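Long-range contacts in carbohydrate kinase (Agrobacterium tumefaciens, PDB 2NWH), which probably phosphorylates a carbohydrate substrate with ATP, as a kinase of the pfkB (ribokinase) family: residues K5-G10 and E130-S135; D15-I20 and S33-A38; R91-T96 and D113-F118; I183-M188 and G260-I265; A282-Q287 and D299-M304. All blocks are in the same frame, centred on the assembly; numbering follows the deposited sequence.

Contact 1: residues K5-G10 and E130-S135; sequences KILVLG and EAIIAS
Leu7 reaches from strand 5-9 to the end of helix 126-134 and touches three residues there. Its CD2 methyl sits against Ala131 CB at 3.8 Å and Ile132 CG1 at 3.9 Å, while nearer the backbone its CB meets Ser135 CB at 3.8 Å. CG stands anti to the backbone N (chi1 176°), and with chi2 at 73° this sets CD2 on Ala131 and Ile132. At the start of the strand Lys5 makes the other half of the contact: its chain bends at the last two torsions, and CE passes 3.2 Å from Ala134 O. The amine beyond it is held elsewhere, in a salt bridge with Glu55.

Behind this first shell the last turn of the helix is closed by Ser135 N bonding to Ile132 O at 3.0 Å. In the conformer given, Ser135 OG also donates to that oxygen, a second and more tentative grip. The chain then turns directly into strand 137-141, which pairs with 5-9: Leu7 bonds through its backbone to Phe137 and Leu139. Strand and helix segment run roughly antiparallel, at 147° with axes 8.4 Å apart, as befits a helix leading back into the parallel part of the large mixed sheet of the Rossmann-like ribokinase fold. Arg57 and Ile59 of strand 55-63 flank Leu7, and Leu152 and Ile155 of helix 146-158 pack on Ile132.

Contact 2: residues D15-I20 and S33-A38; sequences DRRGMI and SWMEEA
Arg16 and Trp34, on neighbouring antiparallel strands, stack through guanidinium and indole. The planes are 29° apart with centres at 4.4 Å, and NH2 lies over the ring face, 3.4 Å from Trp34 CG, in a cation-pi arrangement. The opposite face of the indole rests on backbone: Gly18 CA is 3.7 Å from the centroid of the six-membered ring, a CH-pi contact in which glycine brings no side chain between strand and ring.

Charge pairing holds the same guanidinium from another direction. Arg16 NE donates to Glu36 OE2 at 2.7 Å, with the acceptor close to the guanidinium plane and the oxygen met on its anti side. A bend at chi3 (67°) turns the arginine chain so that NE meets the glutamate while NH2 covers the tryptophan; the bond and the stack together restrict its rotation.

Backbone bonds join Asp15 with Glu37 and Arg17 with Met35, the latter pair nearly straight at 2.8 Å from Arg17 N to Met35 O. Met19 N to Ser33 O is longer, 3.2 Å, and the return bond is weak.

Apolar packing on the face bearing Arg17 is slight: in the conformer given, Met35 CE touches Arg17 CG at 3.8 Å. The segments form a beta hairpin in the small sheet, probably the lid over the substrate site, as in related pfkB kinases. Strand 32-39 is one outer edge, and strand 94-99 flanks 13-20 on the other side, with Thr96 and Ile98 touching Trp34.

Contact 3: residues R91-T96 and D113-F118; sequences RTPSYT and DLYKLF
Pro93 and Leu114 approach to 6.1 Å between CA atoms where an extended segment meets a tightly turned one. Residues 91-93 run extended into strand 94-99, whereas 113-117 have helical phi/psi without the regular helix bonds, closed instead by i to i+3 bonds such as Leu117 N to Leu114 O at 3.0 Å. Leu114 points at the proline from these turns, and Tyr115 brings its ring over to it.

The proline ring is shared between them. Its CG lies over the face of the Tyr115 ring, 3.9 Å from the centroid and 29° off the normal, a CH-pi contact in which CG comes 3.6 Å from both CE1 and CZ. Pro93 CD meets the leucine instead, 3.8 Å from CD2. Strand 94-99 belongs to the small four-stranded sheet of the pfkB fold, and 113-118 follows strand 105-111 on the way back to the large domain, so the contact packs together the two connections by which this half of the small sheet leaves and rejoins that domain.

Leu114 CG lies anti to the backbone N (chi1 -163°), carrying the branch across the proline at about a right angle; CD2 also approaches Arg91 O at 3.7 Å. Tyr115 OH is fixed beyond the contact by a hydrogen bond with Ala12 N. Pro61 of strand 55-63 touches both Leu114 and Tyr115, and His13 touches both Pro93 and Tyr115. Asp65 holds the segment's start, bonding Thr92 OG1 and forming a salt bridge with Arg91 NE.

Contact 4: residues I183-M188 and G260-I265; sequences IDILFM and GYLAAI
Ile185 reaches from strand 185-189 to helix 255-266, with its two branches taking different partners. From CB, the CG2 methyl goes anti to the backbone N and lies 4.0 Å from Tyr261 CE2; it also sits over one face of the Phe187 ring, toward its rim, 3.4 Å above the plane. The other branch leaves through CG1, anti to the carbonyl carbon (chi1 -50°), and extends to CD1. That terminal methyl enters between side chains of the helix, 4.0 Å from Ile265 CG2. On its other flank it meets Leu262 CD1 at 4.1 Å.

Two residues on, Phe187 points to the same helix. Its CE1 comes 3.5 Å from Tyr261 CD2, the tyrosine carbon lying at the edge of the phenylalanine ring near its plane. The two rings are steeply inclined, planes 77° apart with centroids at 5.6 Å. Phe187 CZ continues to Leu262 CB at 4.1 Å. The contact is thus wholly apolar: alternate strand residues, Ile185 and Phe187, share Tyr261 and Leu262, and Ile185 alone reaches Ile265.

Strand and helix segments run nearly antiparallel (161°), their axes 10.6 Å apart: a helix laid on the face of the central sheet of this alpha/beta fold. Ala164 of strand 163-166 touches Leu262, and Val220 of strand 219-223 touches both aromatic residues. Ile271 and Ala274 of helix 271-286 also touch Tyr261.

Contact 5: residues A282-Q287 and D299-M304; sequences AAITVQ and DSVEAM
Ile284 overlaps Met304, the two side chains running in opposite senses, with Ile284 CG1 3.8 Å from Met304 CB. They join two helices near the C-terminal end of the large alpha/beta domain of this ribokinase-type fold: 271-286 and 298-305, whose segments cross almost perpendicularly (96°) with axes 9.9 Å apart. Ile284 and Met304 bury most of the surface here.

Met304 has two deposited conformers. In the one given, CG is anti to the backbone N (chi1 -179°) and the chain then bends at both later torsions, which folds the thioether back toward Ala283 and Gln287. Its CE methyl would then lie 3.9 Å from Ala283 CB and, on the more exposed side, 3.5 Å from Gln287 OE1; both contacts are tentative.

The serine hydroxyl of Ser300 bonds to Asp295 O, in the loop between the helices, and Asp295 also touches Ile284. Val301 in turn packs back onto Gln277 and Ala280 of the first helix. Beyond CG1 the isoleucine runs on to CD1, which settles against the backbone of the second helix, 3.4 Å from both Ser300 O and Ser300 OG. The same methyl, Ile284 CD1, lies 3.9 Å from Val301 CG2.

Contacts 1, 3 and 4 are buried, contact 5 is partly so, and contact 2 lies on the surface. Contacts 1 and 4 both join a strand of the large central sheet to a helix covering it, and their centres are 16 Å apart. Contacts 2 and 3 share the small sheet, where strands 13-20 and 94-99 are neighbours, probably linked by a hydrogen bond from Arg16 N to Tyr95 O at 2.8 Å. Contact 3 also touches contact 1, through Phe118 and Leu9. Chemistry follows place: exposed contact 2 relies on backbone bonds and charge, the others on apolar packing, with a lysine at the rim of contact 1, a CH-pi contact in 3, an aromatic pair in 4 and a methionine in 5.

Contact 1: residues K5-G10 and E130-S135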
# COMPACT_ATOMS: atom_id res chain seq x y z
N LYS A 5 15.81 -5.34 -5.15
CA LYS A 5 14.67 -6.00 -5.79
C LYS A 5 13.56 -6.26 -4.80
O LYS A 5 13.79 -6.82 -3.75
CB LYS A 5 15.10 -7.31 -6.45
CG LYS A 5 15.96 -7.14 -7.69
CD LYS A 5 16.32 -8.51 -8.32
CE LYS A 5 15.12 -9.31 -8.91
NZ LYS A 5 14.37 -8.67 -10.03
N ILE A 6 12.36 -5.77 -5.12
CA ILE A 6 11.25 -5.91 -4.20
C ILE A 6 10.16 -6.66 -4.92
O ILE A 6 9.79 -6.28 -6.06
CB ILE A 6 10.71 -4.50 -3.74
CG1 ILE A 6 11.80 -3.68 -3.03
CG2 ILE A 6 9.40 -4.67 -2.94
CD1 ILE A 6 11.36 -2.30 -2.71
N LEU A 7 9.65 -7.71 -4.30
CA LEU A 7 8.52 -8.44 -4.86
C LEU A 7 7.28 -8.12 -4.06
O LEU A 7 7.29 -8.26 -2.83
CB LEU A 7 8.78 -9.93 -4.82
CG LEU A 7 7.63 -10.85 -5.31
CD1 LEU A 7 7.49 -10.77 -6.80
CD2 LEU A 7 7.95 -12.26 -4.92
N VAL A 8 6.21 -7.73 -4.76
CA VAL A 8 4.93 -7.37 -4.16
C VAL A 8 3.91 -8.44 -4.46
O VAL A 8 3.75 -8.85 -5.63
CB VAL A 8 4.44 -6.03 -4.69
CG1 VAL A 8 3.10 -5.65 -4.04
CG2 VAL A 8 5.49 -4.96 -4.41
N LEU A 9 3.23 -8.93 -3.44
CA LEU A 9 2.15 -9.90 -3.60
C LEU A 9 0.89 -9.31 -2.97
O LEU A 9 0.80 -9.13 -1.75
CB LEU A 9 2.53 -11.24 -2.95
CG LEU A 9 3.85 -11.79 -3.47
CD1 LEU A 9 4.96 -11.53 -2.45
CD2 LEU A 9 3.68 -13.32 -3.66
N GLY A 10 -0.09 -8.98 -3.80
CA GLY A 10 -1.19 -8.18 -3.31
C GLY A 10 -2.19 -7.88 -4.40
O GLY A 10 -2.27 -8.59 -5.39
N GLU A 130 10.47 -19.27 -6.26
CA GLU A 130 11.60 -18.77 -7.02
C GLU A 130 11.53 -17.22 -7.19
O GLU A 130 12.54 -16.54 -7.16
CB GLU A 130 11.62 -19.44 -8.39
CG GLU A 130 11.96 -20.93 -8.26
CD GLU A 130 11.95 -21.67 -9.58
OE1 GLU A 130 11.89 -21.05 -10.65
OE2 GLU A 130 12.02 -22.90 -9.52
N ALA A 131 10.33 -16.69 -7.39
CA ALA A 131 10.19 -15.22 -7.40
C ALA A 131 10.70 -14.63 -6.10
O ALA A 131 11.45 -13.60 -6.08
CB ALA A 131 8.70 -14.80 -7.66
N ILE A 132 10.30 -15.27 -5.00
CA ILE A 132 10.73 -14.85 -3.65
C ILE A 132 12.27 -14.90 -3.51
O ILE A 132 12.90 -13.93 -3.06
CB ILE A 132 9.98 -15.65 -2.53
CG1 ILE A 132 8.47 -15.27 -2.57
CG2 ILE A 132 10.61 -15.38 -1.14
CD1 ILE A 132 7.57 -16.06 -1.67
N ILE A 133 12.87 -16.00 -3.98
CA ILE A 133 14.31 -16.19 -3.83
C ILE A 133 15.09 -15.17 -4.68
O ILE A 133 16.23 -14.76 -4.34
CB ILE A 133 14.71 -17.65 -4.19
CG1 ILE A 133 14.21 -18.61 -3.09
CG2 ILE A 133 16.24 -17.76 -4.39
CD1 ILE A 133 14.30 -20.13 -3.50
N ALA A 134 14.48 -14.76 -5.79
CA ALA A 134 15.08 -13.76 -6.68
C ALA A 134 14.98 -12.34 -6.12
O ALA A 134 15.65 -11.41 -6.62
CB ALA A 134 14.43 -13.81 -8.04
N SER A 135 14.16 -12.15 -5.09
CA SER A 135 13.92 -10.80 -4.55
C SER A 135 14.81 -10.51 -3.33
O SER A 135 15.43 -11.43 -2.77
CB SER A 135 12.45 -10.64 -4.14
OG SER A 135 12.29 -11.09 -2.81

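Contact 2: residues D15-I20 and S33-A38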
# COMPACT_ATOMS: atom_id res chain seq x y z
N ASP A 15 -9.92 0.64 -11.37
CA ASP A 15 -10.71 1.63 -10.69
C ASP A 15 -11.44 2.41 -11.76
O ASP A 15 -10.82 3.11 -12.57
CB ASP A 15 -9.80 2.54 -9.87
CG ASP A 15 -10.55 3.62 -9.13
OD1 ASP A 15 -11.40 4.33 -9.73
OD2 ASP A 15 -10.25 3.80 -7.93
N ARG A 16 -12.77 2.29 -11.76
CA ARG A 16 -13.61 2.94 -12.76
C ARG A 16 -14.50 3.96 -12.05
O ARG A 16 -15.25 3.63 -11.10
CB ARG A 16 -14.46 1.86 -13.50
CG ARG A 16 -13.57 0.79 -14.22
CD ARG A 16 -14.37 -0.14 -15.17
NE ARG A 16 -14.88 0.63 -16.30
CZ ARG A 16 -16.16 0.96 -16.48
NH1 ARG A 16 -17.08 0.56 -15.61
NH2 ARG A 16 -16.52 1.72 -17.52
N ARG A 17 -14.44 5.20 -12.52
CA ARG A 17 -15.15 6.29 -11.88
C ARG A 17 -16.04 6.95 -12.93
O ARG A 17 -15.55 7.43 -13.96
CB ARG A 17 -14.11 7.25 -11.30
CG ARG A 17 -14.62 8.36 -10.38
CD ARG A 17 -13.36 9.00 -9.71
NE ARG A 17 -13.69 10.00 -8.69
CZ ARG A 17 -12.80 10.55 -7.86
NH1 ARG A 17 -11.51 10.21 -7.93
NH2 ARG A 17 -13.20 11.45 -6.97
N GLY A 18 -17.35 6.93 -12.69
CA GLY A 18 -18.32 7.53 -13.57
C GLY A 18 -18.87 8.80 -12.93
O GLY A 18 -19.30 8.78 -11.77
N MET A 19 -18.82 9.92 -13.64
CA MET A 19 -19.29 11.15 -13.09
C MET A 19 -20.47 11.64 -13.89
O MET A 19 -20.43 11.66 -15.10
CB MET A 19 -18.18 12.22 -13.11
CG MET A 19 -18.65 13.61 -12.60
SD MET A 19 -17.25 14.77 -12.28
CE MET A 19 -16.85 14.15 -10.65
N ILE A 20 -21.52 12.00 -13.18
CA ILE A 20 -22.70 12.61 -13.74
C ILE A 20 -22.38 14.02 -14.28
O ILE A 20 -21.69 14.83 -13.63
CB ILE A 20 -23.82 12.66 -12.70
CG1 ILE A 20 -24.21 11.21 -12.25
CG2 ILE A 20 -25.02 13.47 -13.25
CD1 ILE A 20 -25.06 11.16 -10.91
N SER A 33 -19.83 9.91 -17.93
CA SER A 33 -18.71 9.39 -18.67
C SER A 33 -17.78 8.73 -17.68
O SER A 33 -17.80 9.09 -16.51
CB SER A 33 -17.99 10.54 -19.39
OG SER A 33 -17.71 11.64 -18.50
N TRP A 34 -16.99 7.77 -18.14
CA TRP A 34 -16.22 6.85 -17.27
C TRP A 34 -14.74 7.17 -17.37
O TRP A 34 -14.26 7.39 -18.51
CB TRP A 34 -16.43 5.41 -17.71
CG TRP A 34 -17.75 4.93 -17.28
CD1 TRP A 34 -18.88 4.85 -18.04
CD2 TRP A 34 -18.11 4.52 -15.96
NE1 TRP A 34 -19.92 4.38 -17.29
CE2 TRP A 34 -19.49 4.16 -16.00
CE3 TRP A 34 -17.40 4.38 -14.75
CZ2 TRP A 34 -20.19 3.71 -14.86
CZ3 TRP A 34 -18.09 3.92 -13.62
CH2 TRP A 34 -19.49 3.62 -13.68
N MET A 35 -14.07 7.30 -16.22
CA MET A 35 -12.62 7.46 -16.18
C MET A 35 -12.13 6.09 -15.63
O MET A 35 -12.73 5.56 -14.70
CB MET A 35 -12.25 8.62 -15.23
CG MET A 35 -12.66 10.07 -15.72
SD MET A 35 -12.72 11.49 -14.48
CE MET A 35 -13.67 10.77 -13.13
N GLU A 36 -11.08 5.51 -16.23
CA GLU A 36 -10.54 4.23 -15.70
C GLU A 36 -9.05 4.38 -15.34
O GLU A 36 -8.31 5.07 -16.05
CB GLU A 36 -10.63 3.08 -16.71
CG GLU A 36 -11.94 2.73 -17.30
CD GLU A 36 -11.83 1.39 -18.04
OE1 GLU A 36 -10.72 1.05 -18.53
OE2 GLU A 36 -12.85 0.67 -18.11
N GLU A 37 -8.62 3.76 -14.27
CA GLU A 37 -7.19 3.66 -14.02
C GLU A 37 -6.90 2.49 -13.12
O GLU A 37 -7.80 1.93 -12.52
CB GLU A 37 -6.64 4.92 -13.37
CG GLU A 37 -7.28 5.28 -12.07
CD GLU A 37 -6.83 6.65 -11.56
OE1 GLU A 37 -6.81 7.66 -12.32
OE2 GLU A 37 -6.53 6.69 -10.35
N ALA A 38 -5.64 2.13 -13.01
CA ALA A 38 -5.31 1.01 -12.13
C ALA A 38 -5.17 1.47 -10.67
O ALA A 38 -4.83 2.65 -10.37
CB ALA A 38 -4.03 0.31 -12.64

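Contact 3: residues R91-T96 and D113-F118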
# COMPACT_ATOMS: atom_id res chain seq x y z
N ARG A 91 -12.76 -12.50 -14.39
CA ARG A 91 -12.62 -11.03 -14.53
C ARG A 91 -11.65 -10.47 -13.49
O ARG A 91 -11.65 -10.92 -12.35
CB ARG A 91 -13.98 -10.35 -14.34
CG ARG A 91 -14.97 -10.60 -15.47
CD ARG A 91 -14.52 -9.95 -16.79
NE ARG A 91 -14.39 -8.49 -16.64
CZ ARG A 91 -14.11 -7.64 -17.62
NH1 ARG A 91 -13.95 -8.07 -18.86
NH2 ARG A 91 -14.02 -6.34 -17.36
N THR A 92 -10.90 -9.45 -13.89
CA THR A 92 -9.97 -8.76 -13.00
C THR A 92 -10.79 -8.00 -11.93
O THR A 92 -11.87 -7.43 -12.22
CB THR A 92 -9.05 -7.82 -13.87
OG1 THR A 92 -8.26 -8.63 -14.77
CG2 THR A 92 -8.17 -6.90 -13.03
N PRO A 93 -10.35 -8.03 -10.66
CA PRO A 93 -11.10 -7.29 -9.63
C PRO A 93 -11.33 -5.82 -10.04
O PRO A 93 -10.51 -5.23 -10.74
CB PRO A 93 -10.17 -7.31 -8.42
CG PRO A 93 -9.32 -8.59 -8.61
CD PRO A 93 -9.18 -8.77 -10.10
N SER A 94 -12.42 -5.23 -9.56
CA SER A 94 -12.79 -3.85 -9.96
C SER A 94 -13.42 -3.12 -8.82
O SER A 94 -14.07 -3.73 -7.97
CB SER A 94 -13.74 -3.87 -11.17
OG SER A 94 -14.94 -4.53 -10.83
N TYR A 95 -13.15 -1.80 -8.74
CA TYR A 95 -13.86 -0.87 -7.88
C TYR A 95 -14.57 0.14 -8.84
O TYR A 95 -13.92 0.82 -9.63
CB TYR A 95 -12.85 -0.15 -6.94
CG TYR A 95 -13.46 0.94 -6.13
CD1 TYR A 95 -14.14 0.66 -4.93
CD2 TYR A 95 -13.41 2.26 -6.58
CE1 TYR A 95 -14.75 1.65 -4.18
CE2 TYR A 95 -14.02 3.27 -5.84
CZ TYR A 95 -14.67 2.96 -4.64
OH TYR A 95 -15.25 3.99 -3.96
N THR A 96 -15.89 0.21 -8.77
CA THR A 96 -16.67 1.08 -9.68
C THR A 96 -17.46 2.08 -8.86
O THR A 96 -18.23 1.67 -8.02
CB THR A 96 -17.63 0.20 -10.49
OG1 THR A 96 -16.87 -0.81 -11.19
CG2 THR A 96 -18.47 1.07 -11.47
N ASP A 113 -13.53 -10.63 -5.48
CA ASP A 113 -13.56 -12.06 -5.25
C ASP A 113 -12.39 -12.79 -5.86
O ASP A 113 -12.03 -13.86 -5.35
CB ASP A 113 -14.85 -12.71 -5.77
CG ASP A 113 -16.12 -12.24 -5.01
OD1 ASP A 113 -16.05 -11.80 -3.82
OD2 ASP A 113 -17.19 -12.36 -5.62
N LEU A 114 -11.82 -12.28 -6.95
CA LEU A 114 -10.71 -13.02 -7.58
C LEU A 114 -9.57 -13.29 -6.60
O LEU A 114 -8.91 -14.32 -6.73
CB LEU A 114 -10.20 -12.32 -8.84
CG LEU A 114 -9.35 -13.24 -9.75
CD1 LEU A 114 -10.20 -14.38 -10.41
CD2 LEU A 114 -8.69 -12.43 -10.80
N TYR A 115 -9.35 -12.39 -5.62
CA TYR A 115 -8.23 -12.59 -4.64
C TYR A 115 -8.36 -13.88 -3.83
O TYR A 115 -7.37 -14.43 -3.36
CB TYR A 115 -8.10 -11.38 -3.68
CG TYR A 115 -7.82 -10.07 -4.42
CD1 TYR A 115 -6.96 -10.06 -5.51
CD2 TYR A 115 -8.38 -8.87 -4.00
CE1 TYR A 115 -6.67 -8.88 -6.22
CE2 TYR A 115 -8.10 -7.66 -4.70
CZ TYR A 115 -7.25 -7.71 -5.82
OH TYR A 115 -6.90 -6.59 -6.52
N LYS A 116 -9.59 -14.36 -3.67
CA LYS A 116 -9.84 -15.63 -2.95
C LYS A 116 -9.20 -16.82 -3.64
O LYS A 116 -9.01 -17.84 -2.99
CB LYS A 116 -11.35 -15.91 -2.81
CG LYS A 116 -12.10 -14.74 -2.18
CD LYS A 116 -13.54 -15.07 -1.91
CE LYS A 116 -14.10 -14.08 -0.94
NZ LYS A 116 -14.54 -12.88 -1.69
N LEU A 117 -8.85 -16.68 -4.93
CA LEU A 117 -8.17 -17.76 -5.66
C LEU A 117 -6.70 -17.86 -5.32
O LEU A 117 -6.05 -18.88 -5.63
CB LEU A 117 -8.32 -17.59 -7.17
CG LEU A 117 -9.75 -17.69 -7.74
CD1 LEU A 117 -9.70 -17.65 -9.27
CD2 LEU A 117 -10.53 -18.89 -7.26
N PHE A 118 -6.15 -16.83 -4.68
CA PHE A 118 -4.74 -16.87 -4.31
C PHE A 118 -4.63 -17.62 -2.97
O PHE A 118 -4.50 -17.02 -1.91
CB PHE A 118 -4.14 -15.45 -4.26
CG PHE A 118 -2.64 -15.42 -4.47
CD1 PHE A 118 -2.01 -14.22 -4.83
CD2 PHE A 118 -1.87 -16.61 -4.41
CE1 PHE A 118 -0.61 -14.16 -5.02
CE2 PHE A 118 -0.49 -16.58 -4.60
CZ PHE A 118 0.14 -15.36 -4.91

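Contact 4: residues I183-M188 and G260-I265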
# COMPACT_ATOMS: atom_id res chain seq x y z
N ILE A 183 6.25 -10.54 10.00
CA ILE A 183 6.20 -9.22 9.33
C ILE A 183 7.18 -8.22 9.99
O ILE A 183 7.04 -7.85 11.16
CB ILE A 183 4.76 -8.65 9.27
CG1 ILE A 183 3.91 -9.46 8.29
CG2 ILE A 183 4.74 -7.14 8.86
CD1 ILE A 183 2.42 -9.26 8.40
N ASP A 184 8.18 -7.80 9.23
CA ASP A 184 9.15 -6.84 9.69
C ASP A 184 8.57 -5.45 9.85
O ASP A 184 8.93 -4.75 10.78
CB ASP A 184 10.36 -6.82 8.75
CG ASP A 184 11.29 -7.99 9.00
OD1 ASP A 184 10.99 -8.83 9.87
OD2 ASP A 184 12.35 -8.04 8.34
N ILE A 185 7.71 -5.03 8.92
CA ILE A 185 7.06 -3.69 8.97
C ILE A 185 5.61 -3.75 8.47
O ILE A 185 5.36 -4.14 7.32
CB ILE A 185 7.78 -2.63 8.09
CG1 ILE A 185 9.29 -2.61 8.38
CG2 ILE A 185 7.14 -1.22 8.33
CD1 ILE A 185 10.16 -1.98 7.31
N LEU A 186 4.67 -3.39 9.33
CA LEU A 186 3.27 -3.31 8.94
C LEU A 186 2.81 -1.86 8.90
O LEU A 186 2.96 -1.10 9.88
CB LEU A 186 2.38 -4.07 9.93
CG LEU A 186 1.07 -4.69 9.42
CD1 LEU A 186 0.34 -5.25 10.60
CD2 LEU A 186 0.12 -3.77 8.66
N PHE A 187 2.25 -1.47 7.76
CA PHE A 187 1.79 -0.08 7.57
C PHE A 187 0.29 0.04 7.79
O PHE A 187 -0.50 -0.65 7.15
CB PHE A 187 2.16 0.46 6.20
CG PHE A 187 3.64 0.51 5.95
CD1 PHE A 187 4.42 1.53 6.50
CD2 PHE A 187 4.27 -0.48 5.22
CE1 PHE A 187 5.78 1.57 6.30
CE2 PHE A 187 5.64 -0.43 4.99
CZ PHE A 187 6.39 0.59 5.56
N MET A 188 -0.09 0.95 8.68
CA MET A 188 -1.48 1.11 8.99
C MET A 188 -1.82 2.50 9.52
O MET A 188 -0.93 3.28 9.90
CB MET A 188 -1.91 0.05 10.01
CG MET A 188 -1.16 0.13 11.34
SD MET A 188 -1.48 -1.34 12.32
CE MET A 188 0.14 -1.82 12.81
N GLY A 260 7.63 5.38 0.87
CA GLY A 260 8.75 6.25 1.25
C GLY A 260 9.48 5.68 2.46
O GLY A 260 10.72 5.68 2.50
N TYR A 261 8.71 5.16 3.41
CA TYR A 261 9.31 4.54 4.60
C TYR A 261 10.09 3.28 4.25
O TYR A 261 11.25 3.13 4.63
CB TYR A 261 8.22 4.24 5.62
CG TYR A 261 8.75 3.77 6.95
CD1 TYR A 261 9.00 4.69 7.97
CD2 TYR A 261 9.03 2.41 7.18
CE1 TYR A 261 9.49 4.27 9.20
CE2 TYR A 261 9.53 1.98 8.42
CZ TYR A 261 9.76 2.92 9.42
OH TYR A 261 10.24 2.55 10.66
N LEU A 262 9.47 2.37 3.49
CA LEU A 262 10.09 1.12 3.11
C LEU A 262 11.29 1.41 2.24
O LEU A 262 12.32 0.78 2.41
CB LEU A 262 9.06 0.23 2.41
CG LEU A 262 9.50 -1.15 1.99
CD1 LEU A 262 9.86 -1.88 3.27
CD2 LEU A 262 8.35 -1.82 1.29
N ALA A 263 11.20 2.40 1.33
CA ALA A 263 12.37 2.77 0.53
C ALA A 263 13.53 3.18 1.42
O ALA A 263 14.67 2.79 1.16
CB ALA A 263 12.07 3.85 -0.46
N ALA A 264 13.24 3.98 2.45
CA ALA A 264 14.29 4.39 3.40
C ALA A 264 14.93 3.21 4.17
O ALA A 264 16.14 3.16 4.29
CB ALA A 264 13.81 5.45 4.34
N ILE A 265 14.10 2.30 4.69
CA ILE A 265 14.61 1.12 5.42
C ILE A 265 15.46 0.22 4.51
O ILE A 265 16.51 -0.28 4.91
CB ILE A 265 13.46 0.30 6.08
CG1 ILE A 265 12.71 1.12 7.16
CG2 ILE A 265 13.99 -1.06 6.66
CD1 ILE A 265 13.56 1.64 8.38

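Contact 5: residues A282-Q287 and D299-M304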
# COMPACT_ATOMS: atom_id res chain seq x y z
N ALA A 282 4.25 11.02 1.39
CA ALA A 282 2.80 11.26 1.59
C ALA A 282 2.39 12.72 1.24
O ALA A 282 1.41 12.94 0.46
CB ALA A 282 2.44 10.92 3.07
N ALA A 283 3.18 13.67 1.73
CA ALA A 283 2.94 15.14 1.54
C ALA A 283 2.93 15.48 0.06
O ALA A 283 2.12 16.28 -0.38
CB ALA A 283 4.03 15.98 2.27
N ILE A 284 3.83 14.86 -0.71
CA ILE A 284 3.92 15.15 -2.13
C ILE A 284 2.58 14.80 -2.79
O ILE A 284 2.12 15.53 -3.63
CB ILE A 284 5.04 14.36 -2.80
CG1 ILE A 284 6.40 14.98 -2.42
CG2 ILE A 284 4.87 14.25 -4.37
CD1 ILE A 284 7.57 13.98 -2.72
N THR A 285 2.00 13.69 -2.38
CA THR A 285 0.76 13.16 -3.02
C THR A 285 -0.49 13.94 -2.61
O THR A 285 -1.56 13.76 -3.19
CB THR A 285 0.53 11.66 -2.69
OG1 THR A 285 0.16 11.48 -1.30
CG2 THR A 285 1.78 10.84 -3.03
N VAL A 286 -0.37 14.80 -1.60
CA VAL A 286 -1.56 15.51 -1.10
C VAL A 286 -1.34 17.02 -1.00
O VAL A 286 -2.17 17.74 -0.44
CB VAL A 286 -2.06 14.95 0.25
CG1 VAL A 286 -2.50 13.48 0.10
CG2 VAL A 286 -0.97 15.10 1.36
N GLN A 287 -0.25 17.51 -1.58
CA GLN A 287 0.06 18.96 -1.45
C GLN A 287 -0.86 19.89 -2.26
O GLN A 287 -0.89 21.12 -2.02
CB GLN A 287 1.54 19.23 -1.78
CG GLN A 287 1.84 19.06 -3.29
CD GLN A 287 3.27 19.45 -3.61
OE1 GLN A 287 3.82 20.38 -2.97
NE2 GLN A 287 3.89 18.76 -4.58
N ASP A 299 13.97 12.54 -6.53
CA ASP A 299 14.18 13.99 -6.51
C ASP A 299 13.06 14.79 -5.84
O ASP A 299 13.34 15.78 -5.14
CB ASP A 299 14.50 14.51 -7.90
CG ASP A 299 15.86 14.02 -8.41
OD1 ASP A 299 16.70 13.45 -7.65
OD2 ASP A 299 16.07 14.23 -9.59
N SER A 300 11.80 14.39 -6.04
CA SER A 300 10.73 15.16 -5.42
C SER A 300 10.70 14.93 -3.91
O SER A 300 10.38 15.83 -3.13
CB SER A 300 9.38 14.89 -6.08
OG SER A 300 8.93 13.57 -5.82
N VAL A 301 11.05 13.72 -3.48
CA VAL A 301 11.09 13.43 -2.07
C VAL A 301 12.20 14.29 -1.45
O VAL A 301 11.99 14.95 -0.45
CB VAL A 301 11.31 11.89 -1.76
CG1 VAL A 301 11.74 11.70 -0.29
CG2 VAL A 301 10.01 11.07 -2.07
N GLU A 302 13.38 14.27 -2.06
CA GLU A 302 14.50 15.14 -1.70
C GLU A 302 14.05 16.60 -1.56
O GLU A 302 14.42 17.27 -0.60
CB GLU A 302 15.59 14.99 -2.78
CG GLU A 302 16.93 15.68 -2.54
CD GLU A 302 17.87 15.58 -3.79
OE1 GLU A 302 17.40 15.83 -4.94
OE2 GLU A 302 19.06 15.25 -3.62
N ALA A 303 13.22 17.09 -2.50
CA ALA A 303 12.77 18.48 -2.47
C ALA A 303 11.75 18.78 -1.34
O ALA A 303 11.70 19.92 -0.84
CB ALA A 303 12.19 18.89 -3.85
N MET A 304 10.95 17.79 -0.96
CA MET A 304 9.91 18.01 0.05
C MET A 304 10.46 17.81 1.46
O MET A 304 9.94 18.40 2.41
CB MET A 304 8.68 17.10 -0.20
CG MET A 304 7.52 17.30 0.81
SD MET A 304 6.65 18.89 0.69
CE MET A 304 5.35 18.40 -0.49